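Local atomic coordinates of LPXTG cell wall surface protein (Streptococcus gordonii, PDB entry 4IGB), a protein that is a secreted surface protein held on the cell wall by a peptidoglycan anchor and probably takes part in adhesion. Residues K208-Q217 / Q233-A244. Numbering follows the deposited sequence.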
ATOM      1  N   LYS B 208       7.831  17.500 -17.573  1.00 23.83           N
ATOM      2  CA  LYS B 208       8.296  17.237 -16.221  1.00 19.48           C
ATOM      3  C   LYS B 208       7.763  15.903 -15.738  1.00 22.19           C
ATOM      4  O   LYS B 208       6.589  15.594 -15.905  1.00 20.34           O
ATOM      5  CB  LYS B 208       7.825  18.348 -15.289  1.00 26.48           C
ATOM      6  CG  LYS B 208       8.250  19.746 -15.741  1.00 36.37           C
ATOM      7  CD  LYS B 208       7.426  20.833 -15.071  1.00 41.11           C
ATOM      8  CE  LYS B 208       7.921  22.226 -15.476  1.00 47.95           C
ATOM      9  NZ  LYS B 208       7.005  23.309 -15.004  1.00 50.36           N
ATOM     10  N   GLU B 209       8.642  15.119 -15.141  1.00 22.87           N
ATOM     11  CA  GLU B 209       8.266  13.844 -14.562  1.00 25.03           C
ATOM     12  C   GLU B 209       7.178  14.038 -13.513  1.00 24.48           C
ATOM     13  O   GLU B 209       7.327  14.846 -12.594  1.00 22.54           O
ATOM     14  CB  GLU B 209       9.485  13.198 -13.918  1.00 19.65           C
ATOM     15  CG  GLU B 209       9.205  11.810 -13.365  1.00 22.25           C
ATOM     16  CD  GLU B 209      10.470  11.118 -12.905  1.00 26.15           C
ATOM     17  OE1 GLU B 209      11.491  11.816 -12.694  1.00 21.38           O
ATOM     18  OE2 GLU B 209      10.443   9.878 -12.772  1.00 25.19           O
ATOM     19  N   THR B 210       6.093  13.284 -13.655  1.00 22.32           N
ATOM     20  CA  THR B 210       4.915  13.466 -12.823  1.00 18.82           C
ATOM     21  C   THR B 210       4.347  12.135 -12.339  1.00 22.90           C
ATOM     22  O   THR B 210       4.149  11.213 -13.145  1.00 22.99           O
ATOM     23  CB  THR B 210       3.812  14.166 -13.627  1.00 24.87           C
ATOM     24  OG1 THR B 210       4.312  15.390 -14.165  1.00 19.39           O
ATOM     25  CG2 THR B 210       2.584  14.436 -12.760  1.00 21.40           C
ATOM     26  N   PHE B 211       4.101  12.041 -11.031  1.00 20.25           N
ATOM     27  CA  PHE B 211       3.331  10.948 -10.433  1.00 13.30           C
ATOM     28  C   PHE B 211       1.983  11.509 -10.031  1.00 21.59           C
ATOM     29  O   PHE B 211       1.910  12.616  -9.477  1.00 20.21           O
ATOM     30  CB  PHE B 211       4.023  10.431  -9.167  1.00 14.97           C
ATOM     31  CG  PHE B 211       3.260   9.325  -8.453  1.00 17.84           C
ATOM     32  CD1 PHE B 211       3.356   8.000  -8.882  1.00 18.25           C
ATOM     33  CD2 PHE B 211       2.474   9.605  -7.352  1.00 17.58           C
ATOM     34  CE1 PHE B 211       2.658   6.977  -8.218  1.00 17.19           C
ATOM     35  CE2 PHE B 211       1.779   8.597  -6.684  1.00 18.08           C
ATOM     36  CZ  PHE B 211       1.875   7.278  -7.120  1.00 20.26           C
ATOM     37  N   TYR B 212       0.907  10.772 -10.301  1.00 17.97           N
ATOM     38  CA  TYR B 212      -0.391  11.253  -9.871  1.00 15.28           C
ATOM     39  C   TYR B 212      -1.301  10.177  -9.311  1.00 19.64           C
ATOM     40  O   TYR B 212      -1.105   8.999  -9.554  1.00 20.43           O
ATOM     41  CB  TYR B 212      -1.086  12.028 -10.979  1.00 16.39           C
ATOM     42  CG  TYR B 212      -1.423  11.261 -12.240  1.00 18.17           C
ATOM     43  CD1 TYR B 212      -0.599  11.331 -13.362  1.00 18.93           C
ATOM     44  CD2 TYR B 212      -2.597  10.516 -12.332  1.00 18.83           C
ATOM     45  CE1 TYR B 212      -0.923  10.659 -14.524  1.00 17.21           C
ATOM     46  CE2 TYR B 212      -2.936   9.860 -13.489  1.00 19.37           C
ATOM     47  CZ  TYR B 212      -2.099   9.928 -14.581  1.00 25.02           C
ATOM     48  OH  TYR B 212      -2.440   9.258 -15.737  1.00 24.99           O
ATOM     49  N   VAL B 213      -2.286  10.608  -8.542  1.00 14.38           N
ATOM     50  CA  VAL B 213      -3.299   9.720  -8.013  1.00 12.82           C
ATOM     51  C   VAL B 213      -4.635  10.279  -8.445  1.00 18.53           C
ATOM     52  O   VAL B 213      -4.962  11.420  -8.132  1.00 17.24           O
ATOM     53  CB  VAL B 213      -3.247   9.676  -6.491  1.00 17.91           C
ATOM     54  CG1 VAL B 213      -4.375   8.811  -5.932  1.00 12.41           C
ATOM     55  CG2 VAL B 213      -1.874   9.183  -6.026  1.00 19.09           C
ATOM     56  N   LYS B 214      -5.387   9.488  -9.195  1.00 17.94           N
ATOM     57  CA  LYS B 214      -6.741   9.859  -9.595  1.00 19.40           C
ATOM     58  C   LYS B 214      -7.682   9.803  -8.391  1.00 18.28           C
ATOM     59  O   LYS B 214      -7.491   8.980  -7.503  1.00 15.53           O
ATOM     60  CB  LYS B 214      -7.230   8.927 -10.709  1.00 17.88           C
ATOM     61  CG  LYS B 214      -6.601   9.259 -12.074  1.00 16.67           C
ATOM     62  CD  LYS B 214      -6.762   8.126 -13.062  1.00 37.22           C
ATOM     63  CE  LYS B 214      -8.231   7.815 -13.392  1.00 41.09           C
ATOM     64  NZ  LYS B 214      -8.307   6.487 -14.121  1.00 26.05           N
ATOM     65  N   ASN B 215      -8.672  10.697  -8.343  1.00 17.56           N
ATOM     66  CA  ASN B 215      -9.638  10.685  -7.249  1.00 20.70           C
ATOM     67  C   ASN B 215      -8.909  10.768  -5.896  1.00 16.45           C
ATOM     68  O   ASN B 215      -9.308  10.172  -4.890  1.00 13.94           O
ATOM     69  CB  ASN B 215     -10.474   9.409  -7.359  1.00 15.72           C
ATOM     70  CG  ASN B 215     -11.858   9.549  -6.775  1.00 35.97           C
ATOM     71  OD1 ASN B 215     -12.492   8.546  -6.417  1.00 44.60           O
ATOM     72  ND2 ASN B 215     -12.345  10.783  -6.676  1.00 32.44           N
ATOM     73  N   TYR B 216      -7.830  11.532  -5.893  1.00 14.19           N
ATOM     74  CA  TYR B 216      -6.915  11.601  -4.752  1.00 14.20           C
ATOM     75  C   TYR B 216      -7.578  11.780  -3.387  1.00 20.05           C
ATOM     76  O   TYR B 216      -7.387  10.954  -2.496  1.00 18.31           O
ATOM     77  CB  TYR B 216      -5.891  12.710  -5.012  1.00 15.26           C
ATOM     78  CG  TYR B 216      -5.013  13.087  -3.843  1.00 18.00           C
ATOM     79  CD1 TYR B 216      -4.278  12.127  -3.154  1.00 17.57           C
ATOM     80  CD2 TYR B 216      -4.869  14.422  -3.467  1.00 17.69           C
ATOM     81  CE1 TYR B 216      -3.449  12.481  -2.097  1.00 19.08           C
ATOM     82  CE2 TYR B 216      -4.040  14.788  -2.417  1.00 22.56           C
ATOM     83  CZ  TYR B 216      -3.330  13.817  -1.737  1.00 15.92           C
ATOM     84  OH  TYR B 216      -2.502  14.179  -0.701  1.00 20.96           O
ATOM     85  N   GLN B 217      -8.354  12.855  -3.223  1.00 17.73           N
ATOM     86  CA  GLN B 217      -8.917  13.197  -1.923  1.00 24.10           C
ATOM     87  C   GLN B 217     -10.008  12.208  -1.507  1.00 20.99           C
ATOM     88  O   GLN B 217     -10.277  12.032  -0.316  1.00 21.94           O
ATOM     89  CB  GLN B 217      -9.461  14.641  -1.911  1.00 22.39           C
ATOM     90  CG  GLN B 217      -8.406  15.734  -2.073  1.00 26.47           C
ATOM     91  CD  GLN B 217      -8.273  16.229  -3.522  1.00 35.54           C
ATOM     92  OE1 GLN B 217      -8.494  15.477  -4.474  1.00 22.44           O
ATOM     93  NE2 GLN B 217      -7.927  17.503  -3.682  1.00 19.55           N
ATOM     94  N   GLN B 233       2.741  20.242  -5.838  1.00 17.37           N
ATOM     95  CA  GLN B 233       1.531  19.448  -5.710  1.00 19.73           C
ATOM     96  C   GLN B 233       0.396  20.182  -6.388  1.00 22.70           C
ATOM     97  O   GLN B 233       0.035  21.296  -6.017  1.00 25.61           O
ATOM     98  CB  GLN B 233       1.170  19.147  -4.258  1.00 15.76           C
ATOM     99  CG  GLN B 233      -0.153  18.383  -4.148  1.00 11.63           C
ATOM    100  CD  GLN B 233      -0.431  17.887  -2.747  1.00 22.57           C
ATOM    101  OE1 GLN B 233       0.483  17.457  -2.031  1.00 20.56           O
ATOM    102  NE2 GLN B 233      -1.695  17.959  -2.335  1.00 14.42           N
ATOM    103  N   GLU B 234      -0.167  19.551  -7.396  1.00 15.97           N
ATOM    104  CA  GLU B 234      -1.127  20.223  -8.224  1.00 20.02           C
ATOM    105  C   GLU B 234      -2.430  19.455  -8.193  1.00 20.43           C
ATOM    106  O   GLU B 234      -2.503  18.333  -8.681  1.00 20.54           O
ATOM    107  CB  GLU B 234      -0.580  20.292  -9.637  1.00 22.03           C
ATOM    108  CG  GLU B 234      -1.588  20.650 -10.683  1.00 34.01           C
ATOM    109  CD  GLU B 234      -0.939  20.753 -12.037  1.00 48.08           C
ATOM    110  OE1 GLU B 234      -0.125  21.687 -12.223  1.00 34.73           O
ATOM    111  OE2 GLU B 234      -1.218  19.880 -12.895  1.00 54.70           O
ATOM    112  N   GLU B 235      -3.458  20.069  -7.623  1.00 19.66           N
ATOM    113  CA  GLU B 235      -4.751  19.415  -7.481  1.00 20.09           C
ATOM    114  C   GLU B 235      -5.748  19.860  -8.544  1.00 28.65           C
ATOM    115  O   GLU B 235      -6.199  21.015  -8.557  1.00 19.31           O
ATOM    116  CB  GLU B 235      -5.312  19.664  -6.082  1.00 18.99           C
ATOM    117  CG  GLU B 235      -4.592  18.870  -5.008  1.00 26.93           C
ATOM    118  CD  GLU B 235      -4.890  19.350  -3.611  1.00 29.53           C
ATOM    119  OE1 GLU B 235      -5.823  20.163  -3.437  1.00 23.08           O
ATOM    120  OE2 GLU B 235      -4.188  18.911  -2.683  1.00 27.25           O
ATOM    121  N   ALA B 236      -6.081  18.937  -9.445  1.00 22.03           N
ATOM    122  CA  ALA B 236      -7.133  19.163 -10.417  1.00 17.50           C
ATOM    123  C   ALA B 236      -8.371  18.427  -9.924  1.00 25.96           C
ATOM    124  O   ALA B 236      -8.325  17.729  -8.904  1.00 23.71           O
ATOM    125  CB  ALA B 236      -6.711  18.680 -11.800  1.00 25.96           C
ATOM    126  N   SER B 237      -9.489  18.580 -10.619  1.00 25.05           N
ATOM    127  CA  SER B 237     -10.729  17.982 -10.123  1.00 31.56           C
ATOM    128  C   SER B 237     -10.696  16.449 -10.145  1.00 29.01           C
ATOM    129  O   SER B 237     -11.294  15.798  -9.294  1.00 33.16           O
ATOM    130  CB  SER B 237     -11.918  18.486 -10.928  1.00 29.61           C
ATOM    131  OG  SER B 237     -11.704  18.198 -12.289  1.00 36.29           O
ATOM    132  N   ASP B 238      -9.994  15.871 -11.113  1.00 25.29           N
ATOM    133  CA  ASP B 238     -10.000  14.415 -11.288  1.00 22.98           C
ATOM    134  C   ASP B 238      -8.780  13.702 -10.703  1.00 28.49           C
ATOM    135  O   ASP B 238      -8.737  12.474 -10.681  1.00 21.49           O
ATOM    136  CB  ASP B 238     -10.054  14.078 -12.769  1.00 25.90           C
ATOM    137  CG  ASP B 238      -8.805  14.519 -13.497  1.00 33.81           C
ATOM    138  OD1 ASP B 238      -8.577  15.745 -13.570  1.00 33.10           O
ATOM    139  OD2 ASP B 238      -8.050  13.651 -13.991  1.00 39.52           O
ATOM    140  N   ARG B 239      -7.782  14.459 -10.256  1.00 23.70           N
ATOM    141  CA  ARG B 239      -6.488  13.867  -9.920  1.00 21.16           C
ATOM    142  C   ARG B 239      -5.604  14.903  -9.248  1.00 24.96           C
ATOM    143  O   ARG B 239      -5.744  16.106  -9.495  1.00 22.95           O
ATOM    144  CB  ARG B 239      -5.771  13.459 -11.201  1.00 21.40           C
ATOM    145  CG  ARG B 239      -5.165  14.670 -11.913  1.00 21.14           C
ATOM    146  CD  ARG B 239      -4.348  14.293 -13.126  1.00 21.94           C
ATOM    147  NE  ARG B 239      -5.093  13.403 -13.997  1.00 29.89           N
ATOM    148  CZ  ARG B 239      -4.641  12.933 -15.152  1.00 43.06           C
ATOM    149  NH1 ARG B 239      -3.429  13.282 -15.586  1.00 29.89           N
ATOM    150  NH2 ARG B 239      -5.407  12.112 -15.873  1.00 36.34           N
ATOM    151  N   THR B 240      -4.668  14.434  -8.434  1.00 17.25           N
ATOM    152  CA  THR B 240      -3.653  15.300  -7.875  1.00 15.98           C
ATOM    153  C   THR B 240      -2.296  14.787  -8.348  1.00 23.70           C
ATOM    154  O   THR B 240      -2.046  13.585  -8.334  1.00 22.62           O
ATOM    155  CB  THR B 240      -3.754  15.329  -6.333  1.00 23.67           C
ATOM    156  OG1 THR B 240      -4.990  15.951  -5.968  1.00 19.05           O
ATOM    157  CG2 THR B 240      -2.601  16.105  -5.700  1.00 14.15           C
ATOM    158  N   SER B 241      -1.437  15.697  -8.795  1.00 18.46           N
ATOM    159  CA  SER B 241      -0.150  15.320  -9.371  1.00 17.66           C
ATOM    160  C   SER B 241       0.991  15.864  -8.544  1.00 22.57           C
ATOM    161  O   SER B 241       0.880  16.938  -7.953  1.00 19.68           O
ATOM    162  CB  SER B 241      -0.018  15.872 -10.789  1.00 20.22           C
ATOM    163  OG  SER B 241      -0.949  15.272 -11.669  1.00 19.62           O
ATOM    164  N   TRP B 242       2.091  15.123  -8.511  1.00 18.34           N
ATOM    165  CA  TRP B 242       3.311  15.597  -7.882  1.00 17.87           C
ATOM    166  C   TRP B 242       4.368  15.773  -8.953  1.00 24.99           C
ATOM    167  O   TRP B 242       4.758  14.811  -9.617  1.00 24.64           O
ATOM    168  CB  TRP B 242       3.742  14.651  -6.761  1.00 12.30           C
ATOM    169  CG  TRP B 242       2.818  14.777  -5.601  1.00 18.92           C
ATOM    170  CD1 TRP B 242       2.934  15.648  -4.548  1.00 17.97           C
ATOM    171  CD2 TRP B 242       1.590  14.060  -5.393  1.00 20.60           C
ATOM    172  NE1 TRP B 242       1.872  15.494  -3.690  1.00 20.25           N
ATOM    173  CE2 TRP B 242       1.033  14.523  -4.185  1.00 19.67           C
ATOM    174  CE3 TRP B 242       0.918  13.060  -6.103  1.00 20.69           C
ATOM    175  CZ2 TRP B 242      -0.156  14.023  -3.670  1.00 16.72           C
ATOM    176  CZ3 TRP B 242      -0.269  12.557  -5.582  1.00 20.42           C
ATOM    177  CH2 TRP B 242      -0.789  13.041  -4.382  1.00 22.03           C
ATOM    178  N   ILE B 243       4.808  17.014  -9.140  1.00 19.00           N
ATOM    179  CA  ILE B 243       5.563  17.373 -10.333  1.00 17.73           C
ATOM    180  C   ILE B 243       6.993  17.758  -9.998  1.00 23.36           C
ATOM    181  O   ILE B 243       7.228  18.519  -9.067  1.00 23.43           O
ATOM    182  CB  ILE B 243       4.859  18.504 -11.087  1.00 24.53           C
ATOM    183  CG1 ILE B 243       3.429  18.066 -11.442  1.00 21.37           C
ATOM    184  CG2 ILE B 243       5.650  18.890 -12.347  1.00 20.71           C
ATOM    185  CD1 ILE B 243       2.492  19.197 -11.820  1.00 25.27           C
ATOM    186  N   ALA B 244       7.942  17.199 -10.746  1.00 20.78           N
ATOM    187  CA  ALA B 244       9.366  17.440 -10.516  1.00 22.95           C
ATOM    188  C   ALA B 244       9.738  18.914 -10.620  1.00 25.18           C
ATOM    189  O   ALA B 244       9.222  19.637 -11.470  1.00 22.35           O
ATOM    190  CB  ALA B 244      10.209  16.630 -11.486  1.00 19.97           C
TER
HETATM  191  O   HOH W   1       8.219  22.179 -12.087  1.00 43.75           O
HETATM  192  O   HOH W   2      -7.585  15.485  -6.969  1.00 25.99           O
HETATM  193  O   HOH W   3      -9.005  18.562  -6.446  1.00 29.74           O
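Trp242 directs the edge of its six-membered ring at the face of Tyr216 in a T-shaped pair: the planes stand at 90°, the centroids are 5.0 Å apart, and Trp242 CH2 comes to 3.6 Å from Tyr216 CE1. Two further rim atoms lie along strand 210-214: Trp242 CZ3, 3.8 Å from Val213 CG2, and Trp242 CE3, 4.0 Å from Phe211 CD2. Trp242 NE1 donates a bent bond to Gln233 OE1 (2.9 Å), coming from above the amide carbonyl plane and tying the indole to the next strand, while Gln233 also reaches Glu16, which accepts from the Tyr216 hydroxyl.

On the other face of the sheet, the Arg239 guanidinium lies flat on the Tyr212 ring, planes 10° apart, in a cation-pi stack with Arg239 CZ 4.1 Å from the ring centroid. Both side chains have CG between backbone N and carbonyl carbon (chi1 63° in Tyr212, similar in Arg239), which brings ring and guanidinium together diagonally across the antiparallel pair. Arg239 NE meets Asp238 OD2 in a 3.0 Å salt bridge, and Asp173 engages the Tyr212 hydroxyl, so both partners are held from outside the stack.

Backbone bonds on both sides of Tyr212, including Trp242 N to Phe211 O at 2.7 Å, fix the register. Strand 210-214 lies between strands 268-274 and 239-243 in the eight-stranded antiparallel sheet of the N-terminal domain; strands 220-226 and 261-264 pack against Trp242.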